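PDB 5UUJ: AlkZ from Streptomyces sahachiroi, which belongs to the AlkZ-like family of DNA glycosylases, a group related to helix-turn-helix proteins. Local coordinates for residues A[44-55]-A[282-290]; A[24-32]-A[56-67]. All blocks are in the same frame, centred on the assembly; numbering follows the deposited sequence.

Interaction 1 (A[44-55]-A[282-290])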
loop_
_atom_site.group_PDB
_atom_site.type_symbol
_atom_site.label_atom_id
_atom_site.label_comp_id
_atom_site.label_asym_id
_atom_site.label_seq_id
_atom_site.Cartn_x
_atom_site.Cartn_y
_atom_site.Cartn_z
ATOM N N VAL A 44 -7.774 -6.204 -4.289
ATOM C CA VAL A 44 -9.185 -6.009 -4.593
ATOM C C VAL A 44 -9.316 -4.654 -5.286
ATOM O O VAL A 44 -9.193 -3.609 -4.649
ATOM C CB VAL A 44 -10.063 -6.058 -3.328
ATOM C CG1 VAL A 44 -11.536 -5.943 -3.697
ATOM C CG2 VAL A 44 -9.805 -7.345 -2.551
ATOM N N TRP A 45 -9.553 -4.681 -6.594
ATOM C CA TRP A 45 -9.473 -3.473 -7.405
ATOM C C TRP A 45 -10.506 -2.428 -7.000
ATOM O O TRP A 45 -10.187 -1.243 -6.918
ATOM C CB TRP A 45 -9.641 -3.809 -8.888
ATOM C CG TRP A 45 -9.443 -2.618 -9.760
ATOM C CD1 TRP A 45 -10.374 -2.015 -10.549
ATOM C CD2 TRP A 45 -8.238 -1.862 -9.911
ATOM N NE1 TRP A 45 -9.822 -0.934 -11.192
ATOM C CE2 TRP A 45 -8.511 -0.817 -10.816
ATOM C CE3 TRP A 45 -6.952 -1.966 -9.368
ATOM C CZ2 TRP A 45 -7.547 0.114 -11.195
ATOM C CZ3 TRP A 45 -5.997 -1.041 -9.745
ATOM C CH2 TRP A 45 -6.298 -0.016 -10.649
ATOM N N SER A 46 -11.734 -2.868 -6.744
ATOM C CA SER A 46 -12.814 -1.954 -6.388
ATOM C C SER A 46 -12.474 -1.178 -5.122
ATOM O O SER A 46 -12.877 -0.027 -4.962
ATOM C CB SER A 46 -14.128 -2.717 -6.204
ATOM O OG SER A 46 -14.013 -3.722 -5.213
ATOM N N VAL A 47 -11.719 -1.811 -4.230
ATOM C CA VAL A 47 -11.304 -1.178 -2.987
ATOM C C VAL A 47 -10.223 -0.118 -3.237
ATOM O O VAL A 47 -10.215 0.931 -2.595
ATOM C CB VAL A 47 -10.799 -2.236 -1.988
ATOM C CG1 VAL A 47 -10.114 -1.588 -0.797
ATOM C CG2 VAL A 47 -11.962 -3.099 -1.521
ATOM N N ALA A 48 -9.318 -0.392 -4.174
ATOM C CA ALA A 48 -8.268 0.562 -4.514
ATOM C C ALA A 48 -8.863 1.816 -5.148
ATOM O O ALA A 48 -8.426 2.934 -4.865
ATOM C CB ALA A 48 -7.255 -0.073 -5.448
ATOM N N GLU A 49 -9.856 1.621 -6.010
ATOM C CA GLU A 49 -10.561 2.730 -6.642
ATOM C C GLU A 49 -11.215 3.626 -5.598
ATOM O O GLU A 49 -11.130 4.852 -5.673
ATOM C CB GLU A 49 -11.628 2.211 -7.606
ATOM C CG GLU A 49 -11.089 1.453 -8.802
ATOM C CD GLU A 49 -12.199 0.873 -9.650
ATOM O OE1 GLU A 49 -12.195 1.099 -10.878
ATOM O OE2 GLU A 49 -13.084 0.192 -9.088
ATOM N N LEU A 50 -11.871 2.998 -4.626
ATOM C CA LEU A 50 -12.613 3.719 -3.601
ATOM C C LEU A 50 -11.693 4.579 -2.743
ATOM O O LEU A 50 -12.007 5.730 -2.449
ATOM C CB LEU A 50 -13.386 2.737 -2.716
ATOM C CG LEU A 50 -14.241 3.342 -1.603
ATOM C CD1 LEU A 50 -15.381 4.169 -2.183
ATOM C CD2 LEU A 50 -14.774 2.252 -0.688
ATOM N N ASN A 51 -10.551 4.024 -2.353
ATOM C CA ASN A 51 -9.647 4.717 -1.442
ATOM C C ASN A 51 -8.991 5.943 -2.074
ATOM O O ASN A 51 -8.638 6.895 -1.376
ATOM C CB ASN A 51 -8.582 3.753 -0.930
ATOM C CG ASN A 51 -9.161 2.685 -0.013
ATOM O OD1 ASN A 51 -10.222 2.877 0.591
ATOM N ND2 ASN A 51 -8.466 1.558 0.100
ATOM N N VAL A 52 -8.835 5.922 -3.392
ATOM C CA VAL A 52 -8.390 7.108 -4.110
ATOM C C VAL A 52 -9.541 8.110 -4.204
ATOM O O VAL A 52 -9.365 9.300 -3.933
ATOM C CB VAL A 52 -7.871 6.755 -5.522
ATOM C CG1 VAL A 52 -7.557 8.011 -6.323
ATOM C CG2 VAL A 52 -6.632 5.878 -5.415
ATOM N N ALA A 53 -10.722 7.620 -4.571
ATOM C CA ALA A 53 -11.879 8.486 -4.798
ATOM C C ALA A 53 -12.309 9.210 -3.527
ATOM O O ALA A 53 -12.730 10.366 -3.579
ATOM C CB ALA A 53 -13.039 7.681 -5.357
ATOM N N LEU A 54 -12.208 8.530 -2.388
ATOM C CA LEU A 54 -12.586 9.131 -1.115
ATOM C C LEU A 54 -11.641 10.273 -0.741
ATOM O O LEU A 54 -11.983 11.123 0.075
ATOM C CB LEU A 54 -12.605 8.079 -0.007
ATOM C CG LEU A 54 -13.736 7.045 -0.054
ATOM C CD1 LEU A 54 -13.491 5.951 0.970
ATOM C CD2 LEU A 54 -15.087 7.690 0.183
ATOM N N ARG A 55 -10.458 10.291 -1.345
ATOM C CA ARG A 55 -9.466 11.326 -1.064
ATOM C C ARG A 55 -9.558 12.486 -2.057
ATOM O O ARG A 55 -8.631 13.291 -2.185
ATOM C CB ARG A 55 -8.065 10.710 -1.069
ATOM C CG ARG A 55 -7.781 9.911 0.189
ATOM C CD ARG A 55 -6.454 9.198 0.123
ATOM N NE ARG A 55 -6.014 8.763 1.443
ATOM C CZ ARG A 55 -6.450 7.671 2.063
ATOM N NH1 ARG A 55 -7.352 6.888 1.488
ATOM N NH2 ARG A 55 -5.982 7.359 3.263
ATOM N N ARG A 282 -14.605 10.201 9.740
ATOM C CA ARG A 282 -14.174 9.843 8.399
ATOM C C ARG A 282 -14.528 8.378 8.138
ATOM O O ARG A 282 -14.290 7.515 8.983
ATOM C CB ARG A 282 -12.671 10.089 8.238
ATOM C CG ARG A 282 -12.174 10.077 6.806
ATOM C CD ARG A 282 -12.604 11.311 6.021
ATOM N NE ARG A 282 -12.749 10.983 4.603
ATOM C CZ ARG A 282 -12.346 11.745 3.588
ATOM N NH1 ARG A 282 -11.759 12.917 3.794
ATOM N NH2 ARG A 282 -12.535 11.323 2.347
ATOM N N LEU A 283 -15.129 8.113 6.981
ATOM C CA LEU A 283 -15.447 6.751 6.567
ATOM C C LEU A 283 -14.482 6.307 5.480
ATOM O O LEU A 283 -14.526 6.805 4.356
ATOM C CB LEU A 283 -16.890 6.644 6.062
ATOM C CG LEU A 283 -18.012 6.852 7.082
ATOM C CD1 LEU A 283 -19.366 6.636 6.423
ATOM C CD2 LEU A 283 -17.855 5.932 8.276
ATOM N N LEU A 284 -13.613 5.365 5.828
ATOM C CA LEU A 284 -12.603 4.866 4.907
ATOM C C LEU A 284 -12.986 3.487 4.389
ATOM O O LEU A 284 -13.563 2.681 5.118
ATOM C CB LEU A 284 -11.239 4.811 5.597
ATOM C CG LEU A 284 -10.788 6.104 6.282
ATOM C CD1 LEU A 284 -9.467 5.891 7.005
ATOM C CD2 LEU A 284 -10.672 7.242 5.282
ATOM N N GLY A 285 -12.664 3.222 3.127
ATOM C CA GLY A 285 -12.916 1.921 2.535
ATOM C C GLY A 285 -12.033 0.852 3.149
ATOM O O GLY A 285 -11.218 1.137 4.025
ATOM N N GLY A 286 -12.196 -0.385 2.693
ATOM C CA GLY A 286 -11.387 -1.480 3.190
ATOM C C GLY A 286 -9.933 -1.324 2.794
ATOM O O GLY A 286 -9.620 -0.593 1.859
ATOM N N PHE A 287 -9.048 -2.007 3.513
ATOM C CA PHE A 287 -7.624 -2.030 3.185
ATOM C C PHE A 287 -7.052 -0.627 2.996
ATOM O O PHE A 287 -6.211 -0.413 2.126
ATOM C CB PHE A 287 -7.379 -2.844 1.905
ATOM C CG PHE A 287 -7.770 -4.290 2.010
ATOM C CD1 PHE A 287 -6.875 -5.229 2.495
ATOM C CD2 PHE A 287 -9.027 -4.716 1.605
ATOM C CE1 PHE A 287 -7.226 -6.564 2.584
ATOM C CE2 PHE A 287 -9.383 -6.050 1.694
ATOM C CZ PHE A 287 -8.479 -6.975 2.182
ATOM N N ASP A 288 -7.503 0.335 3.794
ATOM C CA ASP A 288 -7.086 1.711 3.569
ATOM C C ASP A 288 -5.701 1.991 4.141
ATOM O O ASP A 288 -5.350 1.526 5.227
ATOM C CB ASP A 288 -8.090 2.696 4.161
ATOM C CG ASP A 288 -7.842 4.117 3.689
ATOM O OD1 ASP A 288 -8.256 4.439 2.555
ATOM O OD2 ASP A 288 -7.223 4.904 4.435
ATOM N N GLN A 289 -4.928 2.769 3.390
ATOM C CA GLN A 289 -3.564 3.111 3.761
ATOM C C GLN A 289 -3.467 3.853 5.093
ATOM O O GLN A 289 -2.433 3.785 5.757
ATOM C CB GLN A 289 -2.921 3.952 2.657
ATOM C CG GLN A 289 -2.576 3.168 1.399
ATOM C CD GLN A 289 -1.534 2.088 1.646
ATOM O OE1 GLN A 289 -0.352 2.378 1.828
ATOM N NE2 GLN A 289 -1.972 0.835 1.656
ATOM N N TYR A 290 -4.522 4.562 5.485
ATOM C CA TYR A 290 -4.513 5.243 6.779
ATOM C C TYR A 290 -4.267 4.225 7.889
ATOM O O TYR A 290 -3.611 4.521 8.890
ATOM C CB TYR A 290 -5.824 5.993 7.037
ATOM C CG TYR A 290 -5.826 6.694 8.374
ATOM C CD1 TYR A 290 -5.187 7.917 8.541
ATOM C CD2 TYR A 290 -6.436 6.119 9.482
ATOM C CE1 TYR A 290 -5.168 8.553 9.770
ATOM C CE2 TYR A 290 -6.423 6.746 10.710
ATOM C CZ TYR A 290 -5.788 7.964 10.850
ATOM O OH TYR A 290 -5.772 8.595 12.073
#

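Interaction 2 (A[24-32]-A[56-67])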
loop_
_atom_site.group_PDB
_atom_site.type_symbol
_atom_site.label_atom_id
_atom_site.label_comp_id
_atom_site.label_asym_id
_atom_site.label_seq_id
_atom_site.Cartn_x
_atom_site.Cartn_y
_atom_site.Cartn_z
ATOM N N PRO A 24 -7.839 18.698 5.255
ATOM C CA PRO A 24 -8.987 19.155 4.463
ATOM C C PRO A 24 -9.088 18.446 3.119
ATOM O O PRO A 24 -8.234 17.622 2.790
ATOM C CB PRO A 24 -8.709 20.648 4.273
ATOM C CG PRO A 24 -7.231 20.752 4.316
ATOM C CD PRO A 24 -6.780 19.723 5.308
ATOM N N ARG A 25 -10.123 18.773 2.355
ATOM C CA ARG A 25 -10.390 18.098 1.093
ATOM C C ARG A 25 -9.871 18.886 -0.105
ATOM O O ARG A 25 -10.142 20.079 -0.247
ATOM C CB ARG A 25 -11.893 17.843 0.945
ATOM C CG ARG A 25 -12.372 16.591 1.666
ATOM C CD ARG A 25 -13.426 16.895 2.703
ATOM N NE ARG A 25 -13.771 15.708 3.483
ATOM C CZ ARG A 25 -14.687 14.810 3.130
ATOM N NH1 ARG A 25 -15.373 14.949 2.001
ATOM N NH2 ARG A 25 -14.920 13.767 3.913
ATOM N N THR A 26 -9.115 18.201 -0.957
ATOM C CA THR A 26 -8.638 18.766 -2.212
ATOM C C THR A 26 -8.945 17.793 -3.342
ATOM O O THR A 26 -9.593 16.771 -3.124
ATOM C CB THR A 26 -7.125 19.053 -2.175
ATOM O OG1 THR A 26 -6.415 17.858 -1.827
ATOM C CG2 THR A 26 -6.812 20.127 -1.160
ATOM N N GLN A 27 -8.471 18.107 -4.545
ATOM C CA GLN A 27 -8.732 17.272 -5.710
ATOM C C GLN A 27 -7.437 16.771 -6.343
ATOM O O GLN A 27 -7.103 17.134 -7.469
ATOM C CB GLN A 27 -9.556 18.042 -6.740
ATOM C CG GLN A 27 -10.179 17.157 -7.807
ATOM C CD GLN A 27 -11.316 16.300 -7.274
ATOM O OE1 GLN A 27 -11.901 16.598 -6.231
ATOM N NE2 GLN A 27 -11.635 15.228 -7.994
ATOM N N PRO A 28 -6.702 15.923 -5.616
ATOM C CA PRO A 28 -5.490 15.338 -6.189
ATOM C C PRO A 28 -5.816 14.323 -7.278
ATOM O O PRO A 28 -6.875 13.696 -7.244
ATOM C CB PRO A 28 -4.829 14.662 -4.988
ATOM C CG PRO A 28 -5.963 14.320 -4.087
ATOM C CD PRO A 28 -6.967 15.424 -4.255
ATOM N N SER A 29 -4.915 14.172 -8.239
ATOM C CA SER A 29 -5.043 13.119 -9.236
ATOM C C SER A 29 -4.831 11.766 -8.565
ATOM O O SER A 29 -4.364 11.699 -7.426
ATOM C CB SER A 29 -4.035 13.318 -10.365
ATOM O OG SER A 29 -2.715 13.085 -9.907
ATOM N N ALA A 30 -5.175 10.690 -9.264
ATOM C CA ALA A 30 -4.940 9.350 -8.737
ATOM C C ALA A 30 -3.447 9.125 -8.509
ATOM O O ALA A 30 -3.052 8.471 -7.544
ATOM C CB ALA A 30 -5.504 8.296 -9.675
ATOM N N SER A 31 -2.622 9.676 -9.397
ATOM C CA SER A 31 -1.170 9.572 -9.265
ATOM C C SER A 31 -0.675 10.323 -8.034
ATOM O O SER A 31 0.233 9.857 -7.348
ATOM C CB SER A 31 -0.469 10.108 -10.514
ATOM O OG SER A 31 -0.688 9.251 -11.620
ATOM N N ASP A 32 -1.265 11.485 -7.762
ATOM C CA ASP A 32 -0.921 12.256 -6.567
ATOM C C ASP A 32 -1.206 11.464 -5.295
ATOM O O ASP A 32 -0.395 11.458 -4.369
ATOM C CB ASP A 32 -1.693 13.580 -6.523
ATOM C CG ASP A 32 -1.237 14.566 -7.582
ATOM O OD1 ASP A 32 -0.095 14.438 -8.070
ATOM O OD2 ASP A 32 -2.023 15.475 -7.919
ATOM N N GLN A 56 -10.693 12.564 -2.746
ATOM C CA GLN A 56 -10.973 13.646 -3.683
ATOM C C GLN A 56 -12.251 14.370 -3.277
ATOM O O GLN A 56 -13.282 13.736 -3.057
ATOM C CB GLN A 56 -11.100 13.102 -5.105
ATOM C CG GLN A 56 -9.809 12.502 -5.643
ATOM C CD GLN A 56 -10.027 11.654 -6.881
ATOM O OE1 GLN A 56 -11.075 11.031 -7.047
ATOM N NE2 GLN A 56 -9.032 11.627 -7.758
ATOM N N ALA A 57 -12.172 15.696 -3.175
ATOM C CA ALA A 57 -13.308 16.520 -2.763
ATOM C C ALA A 57 -14.531 16.216 -3.614
ATOM O O ALA A 57 -15.650 16.153 -3.111
ATOM C CB ALA A 57 -12.955 17.995 -2.854
ATOM N N ALA A 58 -14.295 16.035 -4.908
ATOM C CA ALA A 58 -15.308 15.545 -5.830
ATOM C C ALA A 58 -14.885 14.156 -6.300
ATOM O O ALA A 58 -14.150 14.038 -7.281
ATOM C CB ALA A 58 -15.473 16.492 -7.010
ATOM N N PRO A 59 -15.325 13.102 -5.582
ATOM C CA PRO A 59 -14.911 11.720 -5.864
ATOM C C PRO A 59 -14.963 11.350 -7.340
ATOM O O PRO A 59 -15.980 11.548 -8.006
ATOM C CB PRO A 59 -15.911 10.892 -5.059
ATOM C CG PRO A 59 -16.222 11.749 -3.892
ATOM C CD PRO A 59 -16.219 13.165 -4.410
ATOM N N ASP A 60 -13.849 10.820 -7.835
ATOM C CA ASP A 60 -13.694 10.483 -9.245
ATOM C C ASP A 60 -13.025 9.116 -9.370
ATOM O O ASP A 60 -11.839 9.021 -9.689
ATOM C CB ASP A 60 -12.875 11.568 -9.950
ATOM C CG ASP A 60 -12.798 11.368 -11.448
ATOM O OD1 ASP A 60 -13.577 10.556 -11.988
ATOM O OD2 ASP A 60 -11.960 12.039 -12.088
ATOM N N ARG A 61 -13.792 8.059 -9.115
ATOM C CA ARG A 61 -13.219 6.723 -8.983
ATOM C C ARG A 61 -12.647 6.211 -10.301
ATOM O O ARG A 61 -11.763 5.358 -10.300
ATOM C CB ARG A 61 -14.263 5.734 -8.436
ATOM C CG ARG A 61 -15.370 5.331 -9.406
ATOM C CD ARG A 61 -16.323 4.294 -8.787
ATOM N NE ARG A 61 -15.694 2.984 -8.572
ATOM C CZ ARG A 61 -15.480 2.407 -7.386
ATOM N NH1 ARG A 61 -15.836 3.000 -6.252
ATOM N NH2 ARG A 61 -14.903 1.216 -7.331
ATOM N N GLU A 62 -13.129 6.739 -11.421
ATOM C CA GLU A 62 -12.615 6.318 -12.722
ATOM C C GLU A 62 -11.235 6.908 -13.001
ATOM O O GLU A 62 -10.569 6.500 -13.952
ATOM C CB GLU A 62 -13.585 6.706 -13.846
ATOM C CG GLU A 62 -14.872 5.883 -13.869
ATOM C CD GLU A 62 -14.619 4.383 -13.962
ATOM O OE1 GLU A 62 -13.742 3.964 -14.749
ATOM O OE2 GLU A 62 -15.297 3.621 -13.240
ATOM N N SER A 63 -10.798 7.854 -12.173
ATOM C CA SER A 63 -9.494 8.479 -12.367
ATOM C C SER A 63 -8.385 7.429 -12.278
ATOM O O SER A 63 -7.359 7.543 -12.945
ATOM C CB SER A 63 -9.260 9.598 -11.345
ATOM O OG SER A 63 -9.200 9.108 -10.015
ATOM N N VAL A 64 -8.606 6.398 -11.471
ATOM C CA VAL A 64 -7.619 5.334 -11.320
ATOM C C VAL A 64 -7.493 4.547 -12.623
ATOM O O VAL A 64 -6.393 4.387 -13.152
ATOM C CB VAL A 64 -7.982 4.375 -10.169
ATOM C CG1 VAL A 64 -6.875 3.350 -9.955
ATOM C CG2 VAL A 64 -8.227 5.155 -8.887
ATOM N N ASN A 65 -8.621 4.062 -13.138
ATOM C CA ASN A 65 -8.632 3.338 -14.406
ATOM C C ASN A 65 -8.052 4.156 -15.556
ATOM O O ASN A 65 -7.346 3.616 -16.406
ATOM C CB ASN A 65 -10.057 2.899 -14.763
ATOM C CG ASN A 65 -10.536 1.716 -13.934
ATOM O OD1 ASN A 65 -9.739 0.913 -13.447
ATOM N ND2 ASN A 65 -11.849 1.603 -13.776
ATOM N N ARG A 66 -8.342 5.454 -15.588
ATOM C CA ARG A 66 -7.841 6.311 -16.667
ATOM C C ARG A 66 -6.324 6.458 -16.588
ATOM O O ARG A 66 -5.631 6.416 -17.605
ATOM C CB ARG A 66 -8.495 7.698 -16.629
ATOM C CG ARG A 66 -9.979 7.713 -16.979
ATOM C CD ARG A 66 -10.473 9.130 -17.269
ATOM N NE ARG A 66 -10.056 10.092 -16.248
ATOM C CZ ARG A 66 -10.779 10.431 -15.183
ATOM N NH1 ARG A 66 -11.973 9.893 -14.972
ATOM N NH2 ARG A 66 -10.304 11.315 -14.317
ATOM N N GLU A 67 -5.811 6.623 -15.375
ATOM C CA GLU A 67 -4.384 6.848 -15.185
ATOM C C GLU A 67 -3.593 5.540 -15.277
ATOM O O GLU A 67 -2.393 5.553 -15.548
ATOM C CB GLU A 67 -4.145 7.564 -13.851
ATOM C CG GLU A 67 -4.614 9.024 -13.903
ATOM C CD GLU A 67 -4.343 9.813 -12.638
ATOM O OE1 GLU A 67 -3.170 9.887 -12.212
ATOM O OE2 GLU A 67 -5.309 10.378 -12.078
HETATM O O HOH W 1 -15.969 16.714 -0.325
#

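Interaction 1 (A[44-55]-A[282-290])
Helix 45-53 runs past the turn that leaves strand 281-284, and the backbones come nearest at Asn51 and Gly285, whose CA atoms lie 5.9 Å apart, with Val47 facing Gly286 one helical turn earlier. Gly285, without a side chain, leaves room for Asn51 and Leu50 to lie against its CA: Leu50 CD2 reaches to 3.7 Å from Gly285 CA, while Leu54 CD1 rests against Gly285 N and Leu283 O. Asn51 donates from ND2 to Gly286 O in a nearly straight bond (3.0 Å, 175°), although the position of that oxygen is not secure. Its amide stands almost perpendicular to the carboxylate of Asp288. The turn links strand 281-284, outermost in the five-stranded mixed sheet within this chain, to helix 289-292, and Asp288 is the N-cap of that helix, its OD2 accepting from Tyr290 N above the carboxylate plane. The same carboxylate forms a bidentate salt bridge with Arg55, whose extended chain presents the guanidinium end-on and nearly coplanar. Arg55 NH1 bonds Asp288 OD1 on its syn lone pair (2.8 Å), and Arg55 NH2 meets OD2 at 3.0 Å. Arg55 NH1 also donates to Asn51 O (3.1 Å), and Arg55 NE to Gln20 O, which restrains rotation of the guanidinium. Near the start of helix 45-53, Val44 CG2 approaches Phe287 CE2 to 4.5 Å.

Interaction 2 (A[24-32]-A[56-67])
A single carboxylate, that of Glu67, takes up the first two backbone N-H groups of helix 30-36, those of Ala30 and Ser31. Glu67 OE2 accepts from Ala30 N at 2.8 Å on its syn side, and OE1 accepts from Ser31 N above the carboxylate plane and from Ser31 OG (2.6 Å) nearly along its own C-O axis. The negative group therefore sits at the positive end of the helix dipole, which would probably stabilise its charge. Ser29 and Asp32 complete this helix start as a capping box, with Asp32 N donating to Ser29 OG and Ser29 N to Asp32 OD2. Ala30 CB, close to Glu67 OE2, also packs on Val64 CG2 of helix 62-69, and Val52 of helix 45-53 also touches Ala30. Along the preceding loop, Gln27 bends at chi2 (71°) to bring its amide against the backbone of Ala58: OE1 accepts from Ala58 N in the carbonyl plane (2.8 Å), and NE2 donates back to Ala58 O (2.9 Å). Gln56 crosses beside it, its amide only 21° from that of Gln27, and sends NE2 to Pro28 O at 3.0 Å. Gln56 OE1 is held by Asp60 N, and Ala57 N donates to Thr26 O.

How the interactions relate
The centres of interaction 1 and interaction 2 lie about 11 Å apart, on the same side of the chain's centre, and their segments alternate in sequence: 24-32, 44-55, 56-67, then 282-290. Helix 45-53 and helix 62-69 follow each other in the chain, so the two contacts share a continuous run from 44 to 67. They also meet directly: Glu49 OE2 forms a salt bridge with Arg61 NH2 at 2.7 Å, and Trp45 NE1 probably donates to Asn65 OD1. Helix 351-365 touches both, through Leu54 and Pro59 among others. Interaction 2 ties the N-terminal segments to one another, and interaction 1 ties helix 45-53 to the edge strand 281-284 and the turn after it.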